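PDB 2XUA: 3-oxoadipate enol-lactonase from Burkholderia xenovorans, which probably hydrolyses 3-oxoadipate enol-lactone to 3-oxoadipate, a step in bacterial catechol metabolism. Local coordinates for residues B[84-88]-B[89-93]; B[107-110]-B[111-115]; B[139-142]-B[143-147]; B[161-164]-B[165-169]. One frame throughout, in Å; residues are numbered along the deposited sequence.

Contact 1: residues B[84-88]-B[89-93]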
ATOM      1  N   GLY B  84     -10.548 -12.299  18.038  1.00 20.17           N
ATOM      2  CA  GLY B  84     -11.636 -11.342  18.078  1.00 22.05           C
ATOM      3  C   GLY B  84     -12.076 -10.899  16.693  1.00 22.42           C
ATOM      4  O   GLY B  84     -13.296 -10.761  16.411  1.00 22.31           O
ATOM      5  N   LEU B  85     -11.092 -10.689  15.803  1.00 21.52           N
ATOM      6  CA  LEU B  85     -11.413 -10.463  14.384  1.00 20.13           C
ATOM      7  C   LEU B  85     -12.188 -11.625  13.757  1.00 19.90           C
ATOM      8  O   LEU B  85     -13.211 -11.414  13.085  1.00 19.22           O
ATOM      9  CB  LEU B  85     -10.103 -10.203  13.602  1.00 18.47           C
ATOM     10  CG  LEU B  85     -10.262  -9.776  12.133  1.00 21.67           C
ATOM     11  CD1 LEU B  85     -11.135  -8.528  11.950  1.00 19.12           C
ATOM     12  CD2 LEU B  85      -8.868  -9.550  11.476  1.00 22.21           C
HETATM   13  N   MSE B  86     -11.673 -12.856  13.914  1.00 19.93           N
HETATM   14  CA  MSE B  86     -12.411 -14.036  13.436  1.00 20.79           C
HETATM   15  C   MSE B  86     -13.811 -14.113  14.012  1.00 21.32           C
HETATM   16  O   MSE B  86     -14.805 -14.296  13.284  1.00 19.26           O
HETATM   17  CB  MSE B  86     -11.650 -15.284  13.789  1.00 21.01           C
HETATM   18  CG  MSE B  86     -10.529 -15.521  12.828  1.00 21.30           C
HETATM   19 SE   MSE B  86      -9.350 -16.878  13.537  1.00 29.73          SE
HETATM   20  CE  MSE B  86     -10.559 -18.422  13.366  1.00 21.46           C
ATOM     21  N   ASP B  87     -13.897 -13.925  15.330  1.00 21.76           N
ATOM     22  CA  ASP B  87     -15.191 -13.944  16.017  1.00 22.94           C
ATOM     23  C   ASP B  87     -16.165 -12.921  15.444  1.00 22.09           C
ATOM     24  O   ASP B  87     -17.344 -13.240  15.169  1.00 23.39           O
ATOM     25  CB  ASP B  87     -14.977 -13.669  17.515  1.00 22.94           C
ATOM     26  CG  ASP B  87     -14.414 -14.876  18.261  1.00 25.21           C
ATOM     27  OD1 ASP B  87     -14.313 -15.993  17.699  1.00 27.80           O
ATOM     28  OD2 ASP B  87     -14.065 -14.698  19.438  1.00 27.53           O
ATOM     29  N   THR B  88     -15.673 -11.703  15.255  1.00 23.20           N
ATOM     30  CA  THR B  88     -16.420 -10.576  14.643  1.00 22.12           C
ATOM     31  C   THR B  88     -16.963 -10.948  13.276  1.00 21.39           C
ATOM     32  O   THR B  88     -18.083 -10.571  12.944  1.00 18.28           O
ATOM     33  CB  THR B  88     -15.560  -9.276  14.459  1.00 23.25           C
ATOM     34  OG1 THR B  88     -15.220  -8.733  15.741  1.00 27.97           O
ATOM     35  CG2 THR B  88     -16.335  -8.205  13.722  1.00 23.80           C
ATOM     36  N   LEU B  89     -16.144 -11.640  12.480  1.00 20.49           N
ATOM     37  CA  LEU B  89     -16.552 -12.094  11.119  1.00 21.15           C
ATOM     38  C   LEU B  89     -17.308 -13.431  11.078  1.00 20.30           C
ATOM     39  O   LEU B  89     -17.680 -13.915  10.032  1.00 19.56           O
ATOM     40  CB  LEU B  89     -15.338 -12.064  10.172  1.00 19.69           C
ATOM     41  CG  LEU B  89     -14.648 -10.710  10.074  1.00 17.27           C
ATOM     42  CD1 LEU B  89     -13.350 -10.854   9.281  1.00 18.69           C
ATOM     43  CD2 LEU B  89     -15.533  -9.629   9.398  1.00 20.72           C
ATOM     44  N   LYS B  90     -17.601 -13.975  12.273  1.00 21.65           N
ATOM     45  CA  LYS B  90     -18.230 -15.300  12.436  1.00 22.42           C
ATOM     46  C   LYS B  90     -17.380 -16.428  11.842  1.00 20.93           C
ATOM     47  O   LYS B  90     -17.888 -17.492  11.437  1.00 22.09           O
ATOM     48  CB  LYS B  90     -19.717 -15.315  11.966  1.00 22.40           C
ATOM     49  CG  LYS B  90     -20.602 -14.295  12.728  1.00 27.57           C
ATOM     50  CD  LYS B  90     -21.900 -13.951  11.920  1.00 33.29           C
ATOM     51  CE  LYS B  90     -21.961 -12.463  11.377  1.00 37.86           C
ATOM     52  NZ  LYS B  90     -21.687 -12.148   9.872  1.00 35.83           N
ATOM     53  N   ILE B  91     -16.077 -16.192  11.746  1.00 19.75           N
ATOM     54  CA  ILE B  91     -15.185 -17.223  11.196  1.00 18.83           C
ATOM     55  C   ILE B  91     -14.922 -18.277  12.294  1.00 19.85           C
ATOM     56  O   ILE B  91     -14.373 -17.922  13.335  1.00 19.96           O
ATOM     57  CB  ILE B  91     -13.845 -16.645  10.786  1.00 17.04           C
ATOM     58  CG1 ILE B  91     -14.002 -15.728   9.574  1.00 19.19           C
ATOM     59  CG2 ILE B  91     -12.850 -17.771  10.514  1.00 15.87           C
ATOM     60  CD1 ILE B  91     -12.752 -14.950   9.274  1.00 19.98           C
ATOM     61  N   ALA B  92     -15.280 -19.533  12.061  1.00 20.19           N
ATOM     62  CA  ALA B  92     -15.148 -20.493  13.139  1.00 21.84           C
ATOM     63  C   ALA B  92     -13.792 -21.202  13.166  1.00 21.38           C
ATOM     64  O   ALA B  92     -13.345 -21.598  14.234  1.00 22.93           O
ATOM     65  CB  ALA B  92     -16.282 -21.527  13.129  1.00 20.76           C
ATOM     66  N   ARG B  93     -13.211 -21.441  12.000  1.00 21.18           N
ATOM     67  CA  ARG B  93     -11.911 -22.086  11.899  1.00 21.04           C
ATOM     68  C   ARG B  93     -11.208 -21.523  10.676  1.00 19.89           C
ATOM     69  O   ARG B  93     -11.869 -21.123   9.703  1.00 20.58           O
ATOM     70  CB  ARG B  93     -12.114 -23.583  11.735  1.00 21.07           C
ATOM     71  CG  ARG B  93     -10.884 -24.483  11.862  1.00 26.59           C
ATOM     72  CD  ARG B  93     -11.397 -25.859  12.355  1.00 37.32           C
ATOM     73  NE  ARG B  93     -11.098 -27.036  11.528  1.00 43.64           N
ATOM     74  CZ  ARG B  93     -11.454 -27.221  10.249  1.00 47.40           C
ATOM     75  NH1 ARG B  93     -12.079 -26.283   9.542  1.00 47.56           N
ATOM     76  NH2 ARG B  93     -11.154 -28.369   9.650  1.00 49.45           N
TER
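Met86, a selenomethionine, and Ile91 cross at about a right angle where helix 75-88 gives out. The Met86 chain bends at its end (chi3 69°), which brings CE to 3.7 Å from Ile91 CG2, while Met86 CG lies 4.0 Å from that same methyl. Leu85 and Leu89, four residues apart, instead lie side by side and point the same way. Their contact is looser, with Leu85 CD1 4.2 Å from Leu89 CD1, and Leu89 CG also rests on the carbonyl oxygen Leu85 O at 3.4 Å.

The backbone that sets up this pairing is a Schellman motif. Lys90 takes positive phi (60°), and the chain doubles back so that Ile91 N reaches Met86 O at 2.8 Å and Lys90 N reaches Asp87 O at 3.0 Å. The apolar pair Met86 and Ile91 spans the wider of these two bonds, the usual hydrophobic companion of the motif. One turn back, Thr88 OG1 donates to Gly84 O at 2.9 Å, arriving from the opposite face of the carbonyl plane to Thr88 N, so that oxygen is gripped twice.

Outward, Asp87 forms a salt bridge with Arg116, which also bonds to Ile91 O and Ala92 O and thereby ties down the turn. Leu85, Leu89 and Ile91 pack against Leu56 of strand 54-58, and both leucines also touch Tyr16 of strand 12-19, so the helix end sits on the sheet just before strand 94-99 begins.

Contact 2: residues B[107-110]-B[111-115]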
ATOM      1  N   VAL B 107       2.210 -19.714  15.775  1.00 19.31           N
ATOM      2  CA  VAL B 107       2.603 -20.740  16.761  1.00 19.90           C
ATOM      3  C   VAL B 107       1.709 -20.641  17.986  1.00 20.35           C
ATOM      4  O   VAL B 107       1.205 -21.662  18.416  1.00 23.58           O
ATOM      5  CB  VAL B 107       4.119 -20.634  17.173  1.00 19.54           C
ATOM      6  CG1 VAL B 107       4.435 -21.541  18.366  1.00 19.98           C
ATOM      7  CG2 VAL B 107       4.998 -20.905  15.961  1.00 16.23           C
ATOM      8  N   ALA B 108       1.498 -19.450  18.550  1.00 21.12           N
ATOM      9  CA  ALA B 108       0.595 -19.291  19.700  1.00 21.44           C
ATOM     10  C   ALA B 108      -0.837 -19.783  19.409  1.00 23.78           C
ATOM     11  O   ALA B 108      -1.498 -20.436  20.267  1.00 22.71           O
ATOM     12  CB  ALA B 108       0.548 -17.905  20.162  1.00 20.04           C
ATOM     13  N   LEU B 109      -1.329 -19.434  18.223  1.00 22.51           N
ATOM     14  CA  LEU B 109      -2.681 -19.751  17.829  1.00 22.70           C
ATOM     15  C   LEU B 109      -2.795 -21.251  17.679  1.00 23.74           C
ATOM     16  O   LEU B 109      -3.713 -21.843  18.261  1.00 24.76           O
ATOM     17  CB  LEU B 109      -3.001 -19.049  16.513  1.00 21.14           C
ATOM     18  CG  LEU B 109      -3.977 -17.904  16.325  1.00 25.11           C
ATOM     19  CD1 LEU B 109      -4.789 -17.365  17.490  1.00 23.34           C
ATOM     20  CD2 LEU B 109      -3.389 -16.791  15.411  1.00 19.76           C
ATOM     21  N   ALA B 110      -1.870 -21.887  16.957  1.00 23.88           N
ATOM     22  CA  ALA B 110      -1.937 -23.321  16.775  1.00 26.41           C
ATOM     23  C   ALA B 110      -1.769 -24.136  18.071  1.00 27.87           C
ATOM     24  O   ALA B 110      -2.282 -25.246  18.124  1.00 28.53           O
ATOM     25  CB  ALA B 110      -0.946 -23.820  15.725  1.00 26.27           C
ATOM     26  N   ALA B 111      -1.009 -23.598  19.039  1.00 28.11           N
ATOM     27  CA  ALA B 111      -0.728 -24.260  20.315  1.00 28.38           C
ATOM     28  C   ALA B 111      -1.872 -24.112  21.313  1.00 28.65           C
ATOM     29  O   ALA B 111      -2.247 -25.062  22.002  1.00 28.42           O
ATOM     30  CB  ALA B 111       0.583 -23.662  20.927  1.00 28.04           C
ATOM     31  N   ARG B 112      -2.378 -22.892  21.420  1.00 27.94           N
ATOM     32  CA  ARG B 112      -3.330 -22.545  22.431  1.00 29.17           C
ATOM     33  C   ARG B 112      -4.755 -22.524  21.825  1.00 29.34           C
ATOM     34  O   ARG B 112      -5.700 -22.424  22.574  1.00 29.38           O
ATOM     35  CB  ARG B 112      -3.008 -21.172  23.035  1.00 28.71           C
ATOM     36  CG  ARG B 112      -1.552 -20.986  23.553  1.00 28.87           C
ATOM     37  CD  ARG B 112      -1.278 -19.538  23.811  1.00 29.56           C
ATOM     38  NE  ARG B 112       0.079 -19.352  24.304  1.00 34.71           N
ATOM     39  CZ  ARG B 112       0.593 -18.230  24.795  1.00 34.70           C
ATOM     40  NH1 ARG B 112      -0.116 -17.114  24.902  1.00 33.69           N
ATOM     41  NH2 ARG B 112       1.848 -18.237  25.210  1.00 37.33           N
ATOM     42  N   HIS B 113      -4.893 -22.605  20.489  1.00 29.48           N
ATOM     43  CA  HIS B 113      -6.252 -22.619  19.849  1.00 29.48           C
ATOM     44  C   HIS B 113      -6.389 -23.566  18.672  1.00 29.17           C
ATOM     45  O   HIS B 113      -6.916 -23.190  17.601  1.00 29.46           O
ATOM     46  CB  HIS B 113      -6.706 -21.198  19.482  1.00 28.98           C
ATOM     47  CG  HIS B 113      -6.641 -20.212  20.614  1.00 29.02           C
ATOM     48  ND1 HIS B 113      -5.499 -19.495  20.926  1.00 30.46           N
ATOM     49  CD2 HIS B 113      -7.585 -19.808  21.502  1.00 27.15           C
ATOM     50  CE1 HIS B 113      -5.745 -18.704  21.958  1.00 29.15           C
ATOM     51  NE2 HIS B 113      -7.010 -18.856  22.309  1.00 29.80           N
ATOM     52  N   ALA B 114      -5.938 -24.811  18.836  1.00 28.43           N
ATOM     53  CA  ALA B 114      -5.996 -25.802  17.773  1.00 29.14           C
ATOM     54  C   ALA B 114      -7.394 -25.928  17.125  1.00 28.96           C
ATOM     55  O   ALA B 114      -7.521 -26.243  15.936  1.00 29.39           O
ATOM     56  CB  ALA B 114      -5.564 -27.114  18.285  1.00 29.72           C
ATOM     57  N   ASP B 115      -8.437 -25.713  17.917  1.00 28.41           N
ATOM     58  CA  ASP B 115      -9.822 -25.905  17.394  1.00 28.82           C
ATOM     59  C   ASP B 115     -10.256 -24.749  16.459  1.00 27.17           C
ATOM     60  O   ASP B 115     -11.123 -24.943  15.602  1.00 27.15           O
ATOM     61  CB  ASP B 115     -10.835 -25.998  18.537  1.00 29.55           C
ATOM     62  CG  ASP B 115     -10.783 -24.798  19.434  1.00 29.15           C
ATOM     63  OD1 ASP B 115      -9.784 -24.065  19.355  1.00 30.13           O
ATOM     64  OD2 ASP B 115     -11.731 -24.573  20.212  1.00 34.27           O
TER
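The His113 ring meets Leu109 at its edge: the carbonyl oxygen Leu109 O lies in the ring plane, 4.0 Å from His113 ND1, and the methyl Leu109 CD1 comes to 4.1 Å from the same nitrogen. Thr79 and Leu83 of helix 75-88 also touch the His113 side chain. The other flat group, the Arg112 guanidinium, reaches back along the helix past Ala108, whose CB lies obliquely to it.

His113 is where helix 101-112 ends, being the first residue to leave helical angles. Its CG stands beside its own backbone N (chi1 -53°), which turns the ring back over the last turn toward Leu109. Leu109 itself has a nearly eclipsed end (chi2 -2°), either strained or less surely placed. The backbone bond from His113 N to Leu109 O is weak and bent, whereas Arg112 N to Ala108 O, at 2.9 Å, and Ala111 N to Val107 O, at 3.0 Å, are regular helical bonds.

The Arg112 chain, extended from CG to NE, lays its aliphatic stem along Ala108 O, with CG 3.3 Å from that oxygen. Helix 101-112 is the connection of a beta-alpha-beta unit between strands 94-99 and 117-123. At the far end of the stem the guanidinium forms salt bridges with Glu201 and Glu76. Arginine carbons thus face the helix backbone while its charge is spent on two carboxylates, which probably favours their ionised form.

Contact 3: residues B[139-142]-B[143-147]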
ATOM      1  N   ALA B 139      13.606  -0.792  20.128  1.00 18.62           N
ATOM      2  CA  ALA B 139      12.492  -0.083  20.722  1.00 18.57           C
ATOM      3  C   ALA B 139      12.913   1.284  21.144  1.00 18.37           C
ATOM      4  O   ALA B 139      12.189   2.236  20.926  1.00 17.45           O
ATOM      5  CB  ALA B 139      11.937  -0.869  21.946  1.00 17.49           C
ATOM      6  N   VAL B 140      14.105   1.395  21.712  1.00 18.98           N
ATOM      7  CA  VAL B 140      14.637   2.717  22.113  1.00 20.20           C
ATOM      8  C   VAL B 140      14.794   3.614  20.889  1.00 20.01           C
ATOM      9  O   VAL B 140      14.365   4.780  20.858  1.00 20.23           O
ATOM     10  CB  VAL B 140      16.037   2.602  22.868  1.00 20.59           C
ATOM     11  CG1 VAL B 140      16.699   3.998  22.935  1.00 19.86           C
ATOM     12  CG2 VAL B 140      15.875   1.999  24.244  1.00 20.93           C
ATOM     13  N   LYS B 141      15.404   3.057  19.856  1.00 21.95           N
ATOM     14  CA  LYS B 141      15.650   3.803  18.645  1.00 21.82           C
ATOM     15  C   LYS B 141      14.322   4.250  18.013  1.00 21.14           C
ATOM     16  O   LYS B 141      14.188   5.402  17.602  1.00 20.48           O
ATOM     17  CB  LYS B 141      16.474   2.987  17.667  1.00 22.94           C
ATOM     18  CG  LYS B 141      17.116   3.843  16.572  1.00 27.86           C
ATOM     19  CD  LYS B 141      17.928   3.025  15.562  1.00 32.21           C
ATOM     20  CE  LYS B 141      18.918   3.962  14.822  1.00 36.48           C
ATOM     21  NZ  LYS B 141      20.287   3.908  15.442  1.00 38.91           N
ATOM     22  N   ALA B 142      13.343   3.351  17.968  1.00 21.13           N
ATOM     23  CA  ALA B 142      12.112   3.691  17.283  1.00 20.75           C
ATOM     24  C   ALA B 142      11.470   4.839  18.037  1.00 21.84           C
ATOM     25  O   ALA B 142      11.061   5.836  17.416  1.00 19.99           O
ATOM     26  CB  ALA B 142      11.208   2.499  17.221  1.00 20.33           C
ATOM     27  N   ARG B 143      11.390   4.674  19.384  1.00 21.52           N
ATOM     28  CA  ARG B 143      10.699   5.635  20.270  1.00 22.73           C
ATOM     29  C   ARG B 143      11.343   7.007  20.356  1.00 22.27           C
ATOM     30  O   ARG B 143      10.637   8.011  20.471  1.00 21.94           O
ATOM     31  CB  ARG B 143      10.480   5.058  21.706  1.00 22.92           C
ATOM     32  CG  ARG B 143       9.467   3.943  21.706  1.00 26.18           C
ATOM     33  CD  ARG B 143       8.728   3.680  23.041  1.00 27.16           C
ATOM     34  NE  ARG B 143       9.323   2.525  23.640  1.00 29.40           N
ATOM     35  CZ  ARG B 143       8.715   1.396  23.953  1.00 22.75           C
ATOM     36  NH1 ARG B 143       7.409   1.176  23.791  1.00 23.25           N
ATOM     37  NH2 ARG B 143       9.467   0.487  24.482  1.00 26.01           N
ATOM     38  N   THR B 144      12.672   7.075  20.220  1.00 23.76           N
ATOM     39  CA  THR B 144      13.411   8.324  20.498  1.00 23.57           C
ATOM     40  C   THR B 144      13.996   8.961  19.286  1.00 25.28           C
ATOM     41  O   THR B 144      14.449  10.116  19.340  1.00 25.39           O
ATOM     42  CB  THR B 144      14.548   8.115  21.535  1.00 23.45           C
ATOM     43  OG1 THR B 144      15.567   7.275  20.996  1.00 20.22           O
ATOM     44  CG2 THR B 144      13.983   7.442  22.785  1.00 21.69           C
ATOM     45  N   GLU B 145      13.976   8.237  18.173  1.00 25.98           N
ATOM     46  CA  GLU B 145      14.599   8.730  16.931  1.00 26.96           C
ATOM     47  C   GLU B 145      13.660   8.590  15.713  1.00 27.20           C
ATOM     48  O   GLU B 145      13.869   9.244  14.684  1.00 27.37           O
ATOM     49  CB  GLU B 145      15.921   7.999  16.645  1.00 28.44           C
ATOM     50  CG  GLU B 145      17.055   8.344  17.548  1.00 31.33           C
ATOM     51  CD  GLU B 145      18.336   7.660  17.124  1.00 36.96           C
ATOM     52  OE1 GLU B 145      19.069   7.184  18.000  1.00 39.48           O
ATOM     53  OE2 GLU B 145      18.590   7.555  15.909  1.00 38.59           O
ATOM     54  N   GLY B 146      12.612   7.776  15.842  1.00 25.96           N
ATOM     55  CA  GLY B 146      11.618   7.652  14.777  1.00 26.63           C
ATOM     56  C   GLY B 146      12.051   6.628  13.729  1.00 25.64           C
ATOM     57  O   GLY B 146      13.100   6.016  13.837  1.00 25.35           O
HETATM   58  N   MSE B 147      11.227   6.453  12.706  1.00 24.83           N
HETATM   59  CA  MSE B 147      11.262   5.252  11.929  1.00 25.10           C
HETATM   60  C   MSE B 147      12.168   5.356  10.718  1.00 25.10           C
HETATM   61  O   MSE B 147      12.547   4.343  10.146  1.00 23.19           O
HETATM   62  CB  MSE B 147       9.843   4.871  11.527  1.00 25.11           C
HETATM   63  CG  MSE B 147       8.942   4.646  12.707  1.00 28.05           C
HETATM   64 SE   MSE B 147       9.497   3.085  13.589  1.00 32.57          SE
HETATM   65  CE  MSE B 147       9.081   1.781  12.249  1.00 32.11           C
TER
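Val140 O is gripped twice by Thr144: the backbone N reaches it at 2.9 Å, nearly along the C=O axis, and the hydroxyl OG1 donates to it at 2.8 Å from above the carbonyl plane. The hydroxyl can do so because it stands between the backbone N and the carbonyl carbon of its own residue (chi1 67°), pointing back toward the preceding turn. This is the C-terminal part of helix 132-145, in the helical cap inserted between strands 117-123 and 209-214 of the alpha/beta hydrolase fold.

Further along, acceptors are shared. Lys141 O takes Glu145 N at 2.9 Å, with a weak bond from Thr144 N and a weak, wider one from Gly146 N beside it, and Gly146 N also reaches Ala142 O at 2.9 Å. Gly146 then turns away with positive phi (85°), backbone angles at which a CB would press on the preceding carbonyl.

Lys141 runs across Glu145, and its NZ stops 4.0 Å from Glu145 OE2, too far for a salt bridge, although the opposite charges should still attract. Arg143 behaves differently: its CG lies 3.3 Å from Ala139 O, and its chain bends at chi3 to bring NH2 near Ala139 CB. That guanidinium has firmer partners in Glu191 and Glu184, which fasten the helix to helix 183-195. Leu150 of helix 147-154 packs on Ala142 and Lys141. On the buried side, Tyr186 touches both Ala142 and Met147, a selenomethionine, whose SE stands 4.1 Å from Ala142 CB.

Contact 4: residues B[161-164]-B[165-169]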
ATOM      1  N   ALA B 161      20.698  -8.038  -1.191  1.00 17.57           N
ATOM      2  CA  ALA B 161      21.216  -6.860  -1.908  1.00 18.25           C
ATOM      3  C   ALA B 161      20.776  -6.860  -3.368  1.00 17.45           C
ATOM      4  O   ALA B 161      20.432  -5.808  -3.940  1.00 18.96           O
ATOM      5  CB  ALA B 161      22.777  -6.808  -1.846  1.00 17.07           C
ATOM      6  N   ASP B 162      20.809  -8.019  -3.985  1.00 19.07           N
ATOM      7  CA  ASP B 162      20.539  -8.064  -5.409  1.00 20.30           C
ATOM      8  C   ASP B 162      19.056  -7.750  -5.665  1.00 20.78           C
ATOM      9  O   ASP B 162      18.725  -7.051  -6.609  1.00 20.13           O
ATOM     10  CB  ASP B 162      20.814  -9.463  -5.925  1.00 22.47           C
ATOM     11  CG  ASP B 162      20.442  -9.638  -7.409  1.00 25.02           C
ATOM     12  OD1 ASP B 162      20.871  -8.824  -8.276  1.00 30.76           O
ATOM     13  OD2 ASP B 162      19.722 -10.607  -7.701  1.00 29.79           O
ATOM     14  N   TYR B 163      18.164  -8.317  -4.860  1.00 18.77           N
ATOM     15  CA  TYR B 163      16.729  -8.043  -5.067  1.00 17.67           C
ATOM     16  C   TYR B 163      16.503  -6.571  -4.881  1.00 18.45           C
ATOM     17  O   TYR B 163      15.707  -5.974  -5.603  1.00 17.90           O
ATOM     18  CB  TYR B 163      15.873  -8.826  -4.068  1.00 16.20           C
ATOM     19  CG  TYR B 163      14.387  -8.569  -4.265  1.00 15.92           C
ATOM     20  CD1 TYR B 163      13.667  -9.330  -5.133  1.00 11.13           C
ATOM     21  CD2 TYR B 163      13.738  -7.555  -3.585  1.00 13.94           C
ATOM     22  CE1 TYR B 163      12.313  -9.072  -5.372  1.00 15.73           C
ATOM     23  CE2 TYR B 163      12.406  -7.272  -3.826  1.00 16.29           C
ATOM     24  CZ  TYR B 163      11.703  -8.063  -4.717  1.00 18.25           C
ATOM     25  OH  TYR B 163      10.391  -7.833  -4.967  1.00 17.29           O
HETATM   26  N   MSE B 164      17.154  -5.985  -3.865  1.00 17.97           N
HETATM   27  CA  MSE B 164      16.911  -4.592  -3.599  1.00 21.35           C
HETATM   28  C   MSE B 164      17.367  -3.728  -4.764  1.00 20.73           C
HETATM   29  O   MSE B 164      16.654  -2.819  -5.204  1.00 20.43           O
HETATM   30  CB  MSE B 164      17.617  -4.179  -2.317  1.00 22.17           C
HETATM   31  CG  MSE B 164      16.922  -4.730  -1.130  1.00 27.34           C
HETATM   32 SE   MSE B 164      17.590  -3.863   0.477  1.00 46.78          SE
HETATM   33  CE  MSE B 164      19.483  -4.271   0.256  1.00 36.68           C
ATOM     34  N   GLU B 165      18.536  -4.061  -5.288  1.00 22.42           N
ATOM     35  CA  GLU B 165      19.071  -3.344  -6.470  1.00 22.97           C
ATOM     36  C   GLU B 165      18.098  -3.482  -7.676  1.00 21.97           C
ATOM     37  O   GLU B 165      17.767  -2.499  -8.289  1.00 22.02           O
ATOM     38  CB  GLU B 165      20.550  -3.760  -6.749  1.00 25.36           C
ATOM     39  CG  GLU B 165      20.819  -4.620  -8.017  1.00 31.91           C
ATOM     40  CD  GLU B 165      20.721  -3.807  -9.329  1.00 40.61           C
ATOM     41  OE1 GLU B 165      21.202  -2.629  -9.369  1.00 44.39           O
ATOM     42  OE2 GLU B 165      20.148  -4.350 -10.312  1.00 41.03           O
ATOM     43  N   ARG B 166      17.604  -4.685  -7.933  1.00 19.41           N
ATOM     44  CA  ARG B 166      16.738  -4.983  -9.077  1.00 20.23           C
ATOM     45  C   ARG B 166      15.318  -4.412  -8.922  1.00 18.80           C
ATOM     46  O   ARG B 166      14.635  -4.149  -9.936  1.00 17.02           O
ATOM     47  CB  ARG B 166      16.636  -6.514  -9.297  1.00 20.69           C
ATOM     48  CG  ARG B 166      17.857  -7.255  -9.947  1.00 25.40           C
ATOM     49  CD  ARG B 166      17.710  -8.835  -9.642  1.00 27.17           C
ATOM     50  NE  ARG B 166      16.300  -9.144  -9.668  1.00 33.39           N
ATOM     51  CZ  ARG B 166      15.616  -9.973  -8.888  1.00 32.64           C
ATOM     52  NH1 ARG B 166      16.179 -10.719  -7.939  1.00 29.30           N
ATOM     53  NH2 ARG B 166      14.312 -10.045  -9.106  1.00 29.93           N
ATOM     54  N   GLU B 167      14.878  -4.175  -7.670  1.00 17.94           N
ATOM     55  CA  GLU B 167      13.453  -3.911  -7.387  1.00 17.00           C
ATOM     56  C   GLU B 167      13.222  -2.589  -6.586  1.00 16.55           C
ATOM     57  O   GLU B 167      12.684  -2.613  -5.465  1.00 16.06           O
ATOM     58  CB  GLU B 167      12.836  -5.160  -6.715  1.00 16.37           C
ATOM     59  CG  GLU B 167      12.806  -6.416  -7.628  1.00 15.23           C
ATOM     60  CD  GLU B 167      11.599  -6.414  -8.586  1.00 16.47           C
ATOM     61  OE1 GLU B 167      11.213  -7.503  -9.043  1.00 20.54           O
ATOM     62  OE2 GLU B 167      11.050  -5.344  -8.848  1.00 15.25           O
ATOM     63  N   PRO B 168      13.651  -1.444  -7.148  1.00 16.41           N
ATOM     64  CA  PRO B 168      13.589  -0.220  -6.375  1.00 17.03           C
ATOM     65  C   PRO B 168      12.133   0.234  -6.119  1.00 16.57           C
ATOM     66  O   PRO B 168      11.929   0.959  -5.161  1.00 14.95           O
ATOM     67  CB  PRO B 168      14.314   0.805  -7.261  1.00 17.81           C
ATOM     68  CG  PRO B 168      14.245   0.182  -8.731  1.00 17.57           C
ATOM     69  CD  PRO B 168      14.320  -1.269  -8.460  1.00 17.66           C
ATOM     70  N   VAL B 169      11.160  -0.134  -6.981  1.00 15.26           N
ATOM     71  CA  VAL B 169       9.769   0.290  -6.765  1.00 13.93           C
ATOM     72  C   VAL B 169       9.159  -0.518  -5.578  1.00 12.99           C
ATOM     73  O   VAL B 169       8.524   0.067  -4.700  1.00 14.01           O
ATOM     74  CB  VAL B 169       8.868   0.171  -8.056  1.00 14.53           C
ATOM     75  CG1 VAL B 169       7.360   0.279  -7.725  1.00 12.71           C
ATOM     76  CG2 VAL B 169       9.152   1.307  -9.076  1.00 16.05           C
TER
HETATM   77  O   HOH W   1       9.261  -8.497  -7.455  1.00 28.03           O
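Glu167 lays its CG over one face of the Tyr163 ring, a CH-pi contact 3.7 Å from the ring centroid and shifted toward the rim, with CG 3.5 Å from both Tyr163 CE1 and Tyr163 CZ. The Glu167 chain bends sharply at chi2 (-82°), so that its carboxylate passes beyond the ring toward the hydroxyl. A water joins the two ends: it donates to Glu167 OE1 at 2.7 Å and lies 2.8 Å from Tyr163 OH. Beside this pair, Asp162 and Arg166 form a long salt bridge, Asp162 OD2 to Arg166 NH1 at 3.6 Å. The carboxylate oxygen meets the edge of the guanidinium, in its plane, and also lies 3.3 Å from Arg166 CD, so much of the contact is with the aliphatic stem. The guanidinium stands almost perpendicular to the tyrosine ring, their planes 86° apart.

The backbone behind these side chains is the break between two cap helices. Helix 161-166 closes with regular bonds from Glu165 N to Ala161 O and from Arg166 N to Asp162 O, after which Glu167 N makes only weak bonds to Tyr163 O and Met164 O. Glu167 leaves helical angles and occupies the N-cap position of helix 168-179, followed at once by Pro168.

Further out, Tyr163 meets the ring of Phe159, with planes about 20° apart, and packs on Leu171 and on Ile248 of helix 246-249. Across the dimer interface, Glu167 OE2 approaches Glu167 OE2 of the second subunit, two like charges that might share a proton, and Val169 packs on Val170 of that subunit.

In the fold
All four contacts close or break a helix, but they fall into two groups. Contacts 1 and 2 belong to the sheet-and-helix core, with centres 15 Å apart, and they touch where Arg93 CD lies 3.4 Å from Asp115 O. Contacts 3 and 4 lie in the cap, their centres 26 Å apart and their nearest atoms about 14 Å. Contact 4 is on the other side of the chain's centre from contacts 1 and 2. The side chain of Met147 is about 7 Å from the bound laevulinic acid and that of Met164 about 12 Å. Tyr186, which lines that pocket, packs on contact 3, while Leu109 of contact 2 lies near the probable nucleophile elbow without touching it.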